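Local atomic coordinates of Bcl10-interacting CARD protein (Homo sapiens, PDB entry 4FH0), a protein that associates with BCL10 through its caspase recruitment domain and helps inhibit the effects of BCL10-induced NF-kappa-B activation. Residues L18-R31 / R53-M67. The protein carries 2 engineered substitutions. Residues are numbered along the deposited sequence; the frame is centred on the assembly and turned at random.
Sequences LTGHGRLSEQQVDR and RNPKASLRVRLCDLM. Engineered in segment 53-67: Met67 (natural residue Leu). With SO4 (sulfate ion), chain D.
Glu26 and Arg62 meet end-on across this contact, carboxylate and guanidinium nearly coplanar, 21° apart. Arg62 NH2 reaches Glu26 OE1 at 2.8 Å and Arg62 NH1 reaches Glu26 OE2 at 3.0 Å; both bonds are close to straight and fall on the syn lone pairs. Beside this salt bridge, Leu59 and Val29 lie alongside, pointing opposite ways, with Leu59 CD1 against Val29 CG2 and Leu59 CD2 3.5 Å from Leu24 O. Val29 CG2 also touches Leu63 CD2 at 3.9 Å, and the two Leu63 methyls meet Leu24 CD1. Thr19 CG2 packs near Cys64 SG and the engineered selenomethionine Met67, whose SE lies 4.0 Å from Leu18 CD1. These residues join two helices of the six-helix CARD, a death-fold bundle: the first turns of 26-37 and 59-73, whose segments 26-31 and 59-67 run 31° from parallel, with the loop 19-25 laid against the second. Leu18 and Met67 carry the packing on to Phe81 of helix 75-88. Toward solvent Arg60, its chain extended from CG to NE, passes CD over one face of the His21 ring in a CH-pi contact, 3.8 Å from its centroid, and gives a weak bond to Thr19 O. A water links Arg60 NH2 to Thr19 OG1, which bonds chiefly to Thr15 O. Behind the salt bridge, a bend at chi3 (-80°) turns Arg62 so that NE and NH2 both grip Ala57 O, 2.8 Å from NE, while NH1 also bonds Phe52 O. A leucine in place of Arg62 would probably leave the Glu26 carboxylate without its opposite charge and Ala57 O without its two donors. A second water bridges Glu26 OE2 and Arg53 O, and Ser25 and Gln28 form a capping box that starts the helix bearing Glu26.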
ATOM      1  N   LEU A  18       8.488  -1.801  -4.061  1.00  7.93           N
ATOM      2  CA  LEU A  18       7.609  -0.841  -3.372  1.00  8.99           C
ATOM      3  C   LEU A  18       8.177  -0.367  -2.051  1.00  8.36           C
ATOM      4  O   LEU A  18       7.979   0.784  -1.658  1.00  8.94           O
ATOM      5  CB  LEU A  18       6.220  -1.471  -3.110  1.00  9.61           C
ATOM      6  CG  LEU A  18       5.252  -1.525  -4.285  1.00 11.23           C
ATOM      7  CD1 LEU A  18       4.139  -2.503  -3.967  1.00 10.18           C
ATOM      8  CD2 LEU A  18       4.678  -0.149  -4.521  1.00 12.87           C
ATOM      9  N   THR A  19       8.857  -1.264  -1.349  1.00  7.45           N
ATOM     10  CA  THR A  19       9.355  -0.981   0.000  1.00  8.39           C
ATOM     11  C   THR A  19      10.800  -0.479  -0.013  1.00  9.14           C
ATOM     12  O   THR A  19      11.356  -0.158   1.022  1.00 10.21           O
ATOM     13  CB  THR A  19       9.241  -2.201   0.917  1.00  9.78           C
ATOM     14  OG1 THR A  19      10.002  -3.294   0.385  1.00 10.73           O
ATOM     15  CG2 THR A  19       7.769  -2.624   1.084  1.00  9.79           C
ATOM     16  N   GLY A  20      11.414  -0.389  -1.184  1.00  8.65           N
ATOM     17  CA  GLY A  20      12.764   0.145  -1.251  1.00  8.54           C
ATOM     18  C   GLY A  20      12.811   1.593  -0.825  1.00  7.73           C
ATOM     19  O   GLY A  20      11.917   2.368  -1.153  1.00  7.72           O
ATOM     20  N   HIS A  21      13.863   1.983  -0.114  1.00  8.53           N
ATOM     21  CA  HIS A  21      13.950   3.355   0.354  1.00  9.62           C
ATOM     22  C   HIS A  21      13.894   4.325  -0.802  1.00  9.36           C
ATOM     23  O   HIS A  21      14.558   4.116  -1.816  1.00 10.62           O
ATOM     24  CB  HIS A  21      15.244   3.586   1.117  1.00 11.70           C
ATOM     25  CG  HIS A  21      15.316   2.840   2.399  1.00 12.90           C
ATOM     26  ND1 HIS A  21      16.076   1.704   2.549  1.00 14.67           N
ATOM     27  CD2 HIS A  21      14.694   3.043   3.584  1.00 13.16           C
ATOM     28  CE1 HIS A  21      15.951   1.260   3.787  1.00 14.39           C
ATOM     29  NE2 HIS A  21      15.121   2.058   4.435  1.00 15.49           N
ATOM     30  N   GLY A  22      13.094   5.380  -0.637  1.00 10.03           N
ATOM     31  CA  GLY A  22      12.941   6.412  -1.644  1.00 10.95           C
ATOM     32  C   GLY A  22      11.782   6.182  -2.607  1.00 10.54           C
ATOM     33  O   GLY A  22      11.362   7.086  -3.311  1.00 12.30           O
ATOM     34  N   ARG A  23      11.217   4.995  -2.635  1.00  9.34           N
ATOM     35  CA  ARG A  23      10.182   4.728  -3.631  1.00  9.70           C
ATOM     36  C   ARG A  23       8.857   5.417  -3.304  1.00  9.12           C
ATOM     37  O   ARG A  23       8.229   5.994  -4.194  1.00 10.65           O
ATOM     38  CB  ARG A  23      10.060   3.234  -3.828  1.00 11.89           C
ATOM     39  CG  ARG A  23      11.387   2.656  -4.490  1.00 15.46           C
ATOM     40  CD  ARG A  23      11.098   2.365  -5.864  1.00 17.05           C
ATOM     41  NE  ARG A  23      12.271   2.080  -6.677  1.00 15.29           N
ATOM     42  CZ  ARG A  23      13.037   0.995  -6.602  1.00 14.26           C
ATOM     43  NH1 ARG A  23      12.870   0.077  -5.657  1.00 14.56           N
ATOM     44  NH2 ARG A  23      14.002   0.853  -7.492  1.00 13.70           N
ATOM     45  N   LEU A  24       8.458   5.371  -2.038  1.00  7.78           N
ATOM     46  CA  LEU A  24       7.266   6.046  -1.581  1.00  8.16           C
ATOM     47  C   LEU A  24       7.649   6.999  -0.459  1.00  8.87           C
ATOM     48  O   LEU A  24       8.426   6.661   0.439  1.00 10.44           O
ATOM     49  CB  LEU A  24       6.228   5.043  -1.084  1.00  8.80           C
ATOM     50  CG  LEU A  24       5.492   4.285  -2.177  1.00  9.41           C
ATOM     51  CD1 LEU A  24       4.768   3.096  -1.589  1.00 10.43           C
ATOM     52  CD2 LEU A  24       4.519   5.216  -2.880  1.00 10.92           C
ATOM     53  N   SER A  25       7.103   8.201  -0.521  1.00  8.82           N
ATOM     54  CA  SER A  25       7.280   9.170   0.548  1.00  8.74           C
ATOM     55  C   SER A  25       6.214   9.023   1.618  1.00  7.70           C
ATOM     56  O   SER A  25       5.168   8.416   1.390  1.00  8.26           O
ATOM     57  CB  SER A  25       7.211  10.582   0.005  1.00 10.02           C
ATOM     58  OG  SER A  25       5.891  10.872  -0.393  1.00 10.06           O
ATOM     59  N   GLU A  26       6.456   9.650   2.765  1.00  8.29           N
ATOM     60  CA  GLU A  26       5.475   9.639   3.828  1.00  8.68           C
ATOM     61  C   GLU A  26       4.147  10.215   3.337  1.00  8.83           C
ATOM     62  O   GLU A  26       3.089   9.667   3.633  1.00  9.35           O
ATOM     63  CB  GLU A  26       5.982  10.411   5.042  1.00 10.19           C
ATOM     64  CG  GLU A  26       5.026  10.414   6.222  1.00 11.60           C
ATOM     65  CD  GLU A  26       4.986   9.083   6.932  1.00 13.10           C
ATOM     66  OE1 GLU A  26       6.068   8.561   7.246  1.00 13.98           O
ATOM     67  OE2 GLU A  26       3.878   8.543   7.170  1.00 14.01           O
ATOM     68  N   GLN A  27       4.199  11.330   2.611  1.00  8.79           N
ATOM     69  CA  GLN A  27       2.952  11.925   2.134  1.00 10.48           C
ATOM     70  C   GLN A  27       2.217  10.984   1.205  1.00  9.87           C
ATOM     71  O   GLN A  27       1.004  10.895   1.280  1.00 10.51           O
ATOM     72  CB  GLN A  27       3.196  13.270   1.451  1.00 14.31           C
ATOM     73  CG  GLN A  27       3.676  14.355   2.399  1.00 19.16           C
ATOM     74  CD  GLN A  27       2.585  14.849   3.370  1.00 23.10           C
ATOM     75  OE1 GLN A  27       1.439  14.427   3.303  1.00 25.38           O
ATOM     76  NE2 GLN A  27       2.954  15.768   4.262  1.00 25.38           N
ATOM     77  N   GLN A  28       2.923  10.294   0.313  1.00  9.01           N
ATOM     78  CA  GLN A  28       2.226   9.361  -0.580  1.00  8.85           C
ATOM     79  C   GLN A  28       1.594   8.225   0.206  1.00  8.38           C
ATOM     80  O   GLN A  28       0.454   7.844  -0.050  1.00  8.74           O
ATOM     81  CB  GLN A  28       3.185   8.808  -1.648  1.00  9.17           C
ATOM     82  CG  GLN A  28       3.651   9.845  -2.668  1.00 10.28           C
ATOM     83  CD  GLN A  28       4.773   9.307  -3.537  1.00 11.08           C
ATOM     84  OE1 GLN A  28       5.731   8.738  -3.048  1.00 11.26           O
ATOM     85  NE2 GLN A  28       4.643   9.474  -4.847  1.00 13.32           N
ATOM     86  N   VAL A  29       2.349   7.653   1.133  1.00  8.26           N
ATOM     87  CA  VAL A  29       1.831   6.557   1.922  1.00  8.50           C
ATOM     88  C   VAL A  29       0.613   7.019   2.730  1.00  8.92           C
ATOM     89  O   VAL A  29      -0.388   6.305   2.857  1.00  9.07           O
ATOM     90  CB  VAL A  29       2.924   5.960   2.831  1.00  9.57           C
ATOM     91  CG1 VAL A  29       2.326   4.951   3.812  1.00 11.27           C
ATOM     92  CG2 VAL A  29       4.019   5.339   1.948  1.00 10.53           C
ATOM     93  N   ASP A  30       0.707   8.207   3.312  1.00  9.29           N
ATOM     94  CA  ASP A  30      -0.400   8.695   4.114  1.00  9.69           C
ATOM     95  C   ASP A  30      -1.666   8.812   3.277  1.00  8.76           C
ATOM     96  O   ASP A  30      -2.757   8.463   3.753  1.00  9.28           O
ATOM     97  CB  ASP A  30      -0.042  10.041   4.734  1.00 11.74           C
ATOM     98  CG  ASP A  30       1.101   9.943   5.711  1.00 14.59           C
ATOM     99  OD1 ASP A  30       1.530   8.803   6.073  1.00 15.11           O
ATOM    100  OD2 ASP A  30       1.582  11.025   6.093  1.00 16.71           O
ATOM    101  N   ARG A  31      -1.539   9.300   2.044  1.00  8.24           N
ATOM    102  CA  ARG A  31      -2.708   9.439   1.187  1.00  8.30           C
ATOM    103  C   ARG A  31      -3.249   8.088   0.735  1.00  7.11           C
ATOM    104  O   ARG A  31      -4.458   7.932   0.585  1.00  7.82           O
ATOM    105  CB  ARG A  31      -2.382  10.297  -0.020  1.00  9.49           C
ATOM    106  CG  ARG A  31      -2.135  11.728   0.380  1.00 12.25           C
ATOM    107  CD  ARG A  31      -1.656  12.529  -0.767  1.00 16.08           C
ATOM    108  NE  ARG A  31      -1.540  13.929  -0.403  1.00 18.29           N
ATOM    109  CZ  ARG A  31      -0.764  14.808  -1.026  1.00 20.70           C
ATOM    110  NH1 ARG A  31       0.016  14.447  -2.042  1.00 22.28           N
ATOM    111  NH2 ARG A  31      -0.751  16.058  -0.614  1.00 22.07           N
ATOM    112  N   ARG A  53       0.093   5.035   9.824  1.00 13.63           N
ATOM    113  CA  ARG A  53       0.469   6.446   9.706  0.67 15.01           C
ATOM    114  C   ARG A  53       1.317   6.906  10.901  1.00 15.81           C
ATOM    115  O   ARG A  53       1.693   8.077  10.984  1.00 16.56           O
ATOM    116  CB  ARG A  53      -0.795   7.337   9.600  0.67 15.34           C
ATOM    117  CG  ARG A  53      -1.609   7.220   8.300  0.67 15.66           C
ATOM    118  CD  ARG A  53      -3.032   7.806   8.472  0.67 16.36           C
ATOM    119  NE  ARG A  53      -3.021   9.262   8.572  0.67 17.36           N
ATOM    120  CZ  ARG A  53      -2.977  10.082   7.526  0.67 17.83           C
ATOM    121  NH1 ARG A  53      -2.946   9.591   6.290  0.67 18.09           N
ATOM    122  NH2 ARG A  53      -2.957  11.393   7.712  0.67 18.06           N
ATOM    123  N   ASN A  54       1.596   6.000  11.834  1.00 16.55           N
ATOM    124  CA  ASN A  54       2.262   6.353  13.086  1.00 18.91           C
ATOM    125  C   ASN A  54       3.630   6.956  12.836  1.00 19.93           C
ATOM    126  O   ASN A  54       4.538   6.273  12.362  1.00 19.85           O
ATOM    127  CB  ASN A  54       2.376   5.113  13.974  1.00 20.39           C
ATOM    128  CG  ASN A  54       3.099   5.386  15.266  1.00 22.00           C
ATOM    129  OD1 ASN A  54       3.438   6.516  15.559  1.00 21.33           O
ATOM    130  ND2 ASN A  54       3.360   4.345  16.027  1.00 23.90           N
ATOM    131  N   PRO A  55       3.799   8.247  13.172  1.00 22.41           N
ATOM    132  CA  PRO A  55       5.072   8.882  12.846  1.00 23.66           C
ATOM    133  C   PRO A  55       6.264   8.323  13.640  1.00 24.34           C
ATOM    134  O   PRO A  55       7.392   8.564  13.244  1.00 25.56           O
ATOM    135  CB  PRO A  55       4.840  10.352  13.235  1.00 23.93           C
ATOM    136  CG  PRO A  55       3.395  10.535  13.258  1.00 24.24           C
ATOM    137  CD  PRO A  55       2.817   9.219  13.677  1.00 23.59           C
ATOM    138  N   LYS A  56       6.015   7.588  14.720  1.00 23.77           N
ATOM    139  CA  LYS A  56       7.096   7.078  15.565  1.00 24.25           C
ATOM    140  C   LYS A  56       7.807   5.855  14.959  1.00 23.62           C
ATOM    141  O   LYS A  56       8.940   5.556  15.329  1.00 24.98           O
ATOM    142  CB  LYS A  56       6.555   6.737  16.964  1.00 24.52           C
ATOM    143  N   ALA A  57       7.161   5.159  14.027  1.00 21.59           N
ATOM    144  CA  ALA A  57       7.733   3.939  13.425  1.00 19.98           C
ATOM    145  C   ALA A  57       8.305   4.266  12.048  1.00 17.93           C
ATOM    146  O   ALA A  57       7.725   5.080  11.340  1.00 18.28           O
ATOM    147  CB  ALA A  57       6.658   2.885  13.293  1.00 20.56           C
ATOM    148  N   SER A  58       9.408   3.623  11.653  1.00 16.62           N
ATOM    149  CA  SER A  58      10.004   3.919  10.347  1.00 16.47           C
ATOM    150  C   SER A  58       9.023   3.600   9.220  1.00 14.26           C
ATOM    151  O   SER A  58       8.265   2.626   9.269  1.00 13.77           O
ATOM    152  CB  SER A  58      11.306   3.158  10.103  1.00 19.58           C
ATOM    153  OG  SER A  58      11.066   1.876   9.556  1.00 23.27           O
ATOM    154  N   LEU A  59       9.043   4.447   8.205  1.00 12.71           N
ATOM    155  CA  LEU A  59       8.142   4.295   7.076  1.00 11.10           C
ATOM    156  C   LEU A  59       8.295   2.925   6.419  1.00 11.53           C
ATOM    157  O   LEU A  59       7.295   2.290   6.091  1.00 11.52           O
ATOM    158  CB  LEU A  59       8.372   5.427   6.083  1.00  9.89           C
ATOM    159  CG  LEU A  59       7.477   5.369   4.864  1.00  9.83           C
ATOM    160  CD1 LEU A  59       6.023   5.490   5.239  1.00 11.10           C
ATOM    161  CD2 LEU A  59       7.883   6.487   3.929  1.00  9.70           C
ATOM    162  N   ARG A  60       9.531   2.450   6.250  1.00 11.72           N
ATOM    163  CA  ARG A  60       9.719   1.170   5.571  1.00 12.23           C
ATOM    164  C   ARG A  60       9.085   0.019   6.376  1.00 12.66           C
ATOM    165  O   ARG A  60       8.489  -0.899   5.796  1.00 12.79           O
ATOM    166  CB  ARG A  60      11.193   0.881   5.293  1.00 13.50           C
ATOM    167  CG  ARG A  60      11.451  -0.456   4.594  1.00 16.27           C
ATOM    168  CD  ARG A  60      12.799  -0.479   3.845  1.00 19.22           C
ATOM    169  NE  ARG A  60      12.958  -1.669   2.998  1.00 21.79           N
ATOM    170  CZ  ARG A  60      13.373  -2.852   3.443  1.00 24.12           C
ATOM    171  NH1 ARG A  60      13.674  -3.015   4.728  1.00 25.17           N
ATOM    172  NH2 ARG A  60      13.480  -3.880   2.609  1.00 24.72           N
ATOM    173  N   VAL A  61       9.217   0.066   7.701  1.00 13.03           N
ATOM    174  CA  VAL A  61       8.642  -0.967   8.552  1.00 14.77           C
ATOM    175  C   VAL A  61       7.119  -0.945   8.414  1.00 13.03           C
ATOM    176  O   VAL A  61       6.491  -2.000   8.238  1.00 13.49           O
ATOM    177  CB  VAL A  61       9.084  -0.790  10.021  1.00 17.35           C
ATOM    178  CG1 VAL A  61       8.225  -1.657  10.970  1.00 18.57           C
ATOM    179  CG2 VAL A  61      10.549  -1.146  10.149  1.00 18.99           C
ATOM    180  N   ARG A  62       6.520   0.245   8.483  1.00 11.98           N
ATOM    181  CA  ARG A  62       5.081   0.376   8.311  1.00 11.24           C
ATOM    182  C   ARG A  62       4.652  -0.121   6.933  1.00 10.45           C
ATOM    183  O   ARG A  62       3.641  -0.806   6.820  1.00 10.08           O
ATOM    184  CB  ARG A  62       4.653   1.817   8.552  1.00 12.19           C
ATOM    185  CG  ARG A  62       4.678   2.188  10.012  1.00 12.90           C
ATOM    186  CD  ARG A  62       4.255   3.613  10.226  1.00 13.10           C
ATOM    187  NE  ARG A  62       5.306   4.587   9.962  1.00 13.31           N
ATOM    188  CZ  ARG A  62       5.201   5.662   9.185  1.00 12.25           C
ATOM    189  NH1 ARG A  62       4.107   5.889   8.478  1.00 11.83           N
ATOM    190  NH2 ARG A  62       6.230   6.506   9.104  1.00 14.11           N
ATOM    191  N   LEU A  63       5.419   0.188   5.896  1.00 10.82           N
ATOM    192  CA  LEU A  63       5.044  -0.263   4.548  1.00 11.49           C
ATOM    193  C   LEU A  63       5.115  -1.769   4.426  1.00 10.76           C
ATOM    194  O   LEU A  63       4.246  -2.382   3.833  1.00 10.98           O
ATOM    195  CB  LEU A  63       5.929   0.357   3.478  1.00 13.40           C
ATOM    196  CG  LEU A  63       5.468   1.659   2.906  1.00 14.89           C
ATOM    197  CD1 LEU A  63       6.564   2.140   1.968  1.00 15.15           C
ATOM    198  CD2 LEU A  63       4.138   1.463   2.173  1.00 13.39           C
ATOM    199  N   CYS A  64       6.183  -2.367   4.941  1.00 10.77           N
ATOM    200  CA  CYS A  64       6.298  -3.810   4.883  1.00 11.23           C
ATOM    201  C   CYS A  64       5.139  -4.454   5.635  1.00 10.72           C
ATOM    202  O   CYS A  64       4.605  -5.474   5.204  1.00 11.87           O
ATOM    203  CB  CYS A  64       7.625  -4.270   5.477  1.00 12.40           C
ATOM    204  SG  CYS A  64       9.094  -3.875   4.480  1.00 15.24           S
ATOM    205  N   ASP A  65       4.758  -3.874   6.769  1.00 10.35           N
ATOM    206  CA  ASP A  65       3.633  -4.415   7.529  1.00 10.14           C
ATOM    207  C   ASP A  65       2.324  -4.234   6.760  1.00  9.80           C
ATOM    208  O   ASP A  65       1.472  -5.102   6.781  1.00 10.01           O
ATOM    209  CB  ASP A  65       3.544  -3.781   8.922  1.00 13.20           C
ATOM    210  CG  ASP A  65       4.644  -4.237   9.839  1.00 17.44           C
ATOM    211  OD1 ASP A  65       5.351  -5.208   9.507  1.00 18.50           O
ATOM    212  OD2 ASP A  65       4.794  -3.601  10.901  1.00 19.74           O
ATOM    213  N   LEU A  66       2.179  -3.119   6.054  1.00  9.19           N
ATOM    214  CA  LEU A  66       0.994  -2.909   5.221  1.00  9.01           C
ATOM    215  C   LEU A  66       0.947  -3.957   4.115  1.00  9.35           C
ATOM    216  O   LEU A  66      -0.108  -4.530   3.836  1.00  9.43           O
ATOM    217  CB  LEU A  66       0.985  -1.493   4.643  1.00 10.52           C
ATOM    218  CG  LEU A  66      -0.203  -1.203   3.718  1.00 10.76           C
ATOM    219  CD1 LEU A  66      -1.528  -1.345   4.406  1.00 10.14           C
ATOM    220  CD2 LEU A  66      -0.058   0.199   3.120  1.00 12.63           C
HETATM  221  N   MSE A  67       2.085  -4.211   3.475  1.00 10.76           N
HETATM  222  CA  MSE A  67       2.101  -5.223   2.430  1.00 11.52           C
HETATM  223  C   MSE A  67       1.698  -6.584   2.963  1.00 10.70           C
HETATM  224  O   MSE A  67       0.928  -7.284   2.323  1.00 11.14           O
HETATM  225  CB  MSE A  67       3.476  -5.334   1.778  1.00 16.43           C
HETATM  226  CG  MSE A  67       3.973  -4.060   1.142  1.00 22.41           C
HETATM  227 SE   MSE A  67       2.777  -3.355  -0.254  1.00 29.86          SE
HETATM  228  CE  MSE A  67       2.059  -1.860   0.740  1.00 30.42           C
TER
HETATM  229  S   SO4 D 202      14.441   4.680  -8.183  1.00 36.63           S
HETATM  230  O1  SO4 D 202      14.664   3.417  -8.871  1.00 35.02           O
HETATM  231  O2  SO4 D 202      13.087   4.709  -7.588  1.00 36.47           O
HETATM  232  O3  SO4 D 202      15.381   4.737  -7.063  1.00 36.08           O
HETATM  233  O4  SO4 D 202      14.653   5.824  -9.060  1.00 37.07           O
HETATM  234  O   HOH W   1      13.156  -3.298  -0.282  1.00 19.24           O
HETATM  235  O   HOH W   2       2.856   9.888   9.478  1.00 23.38           O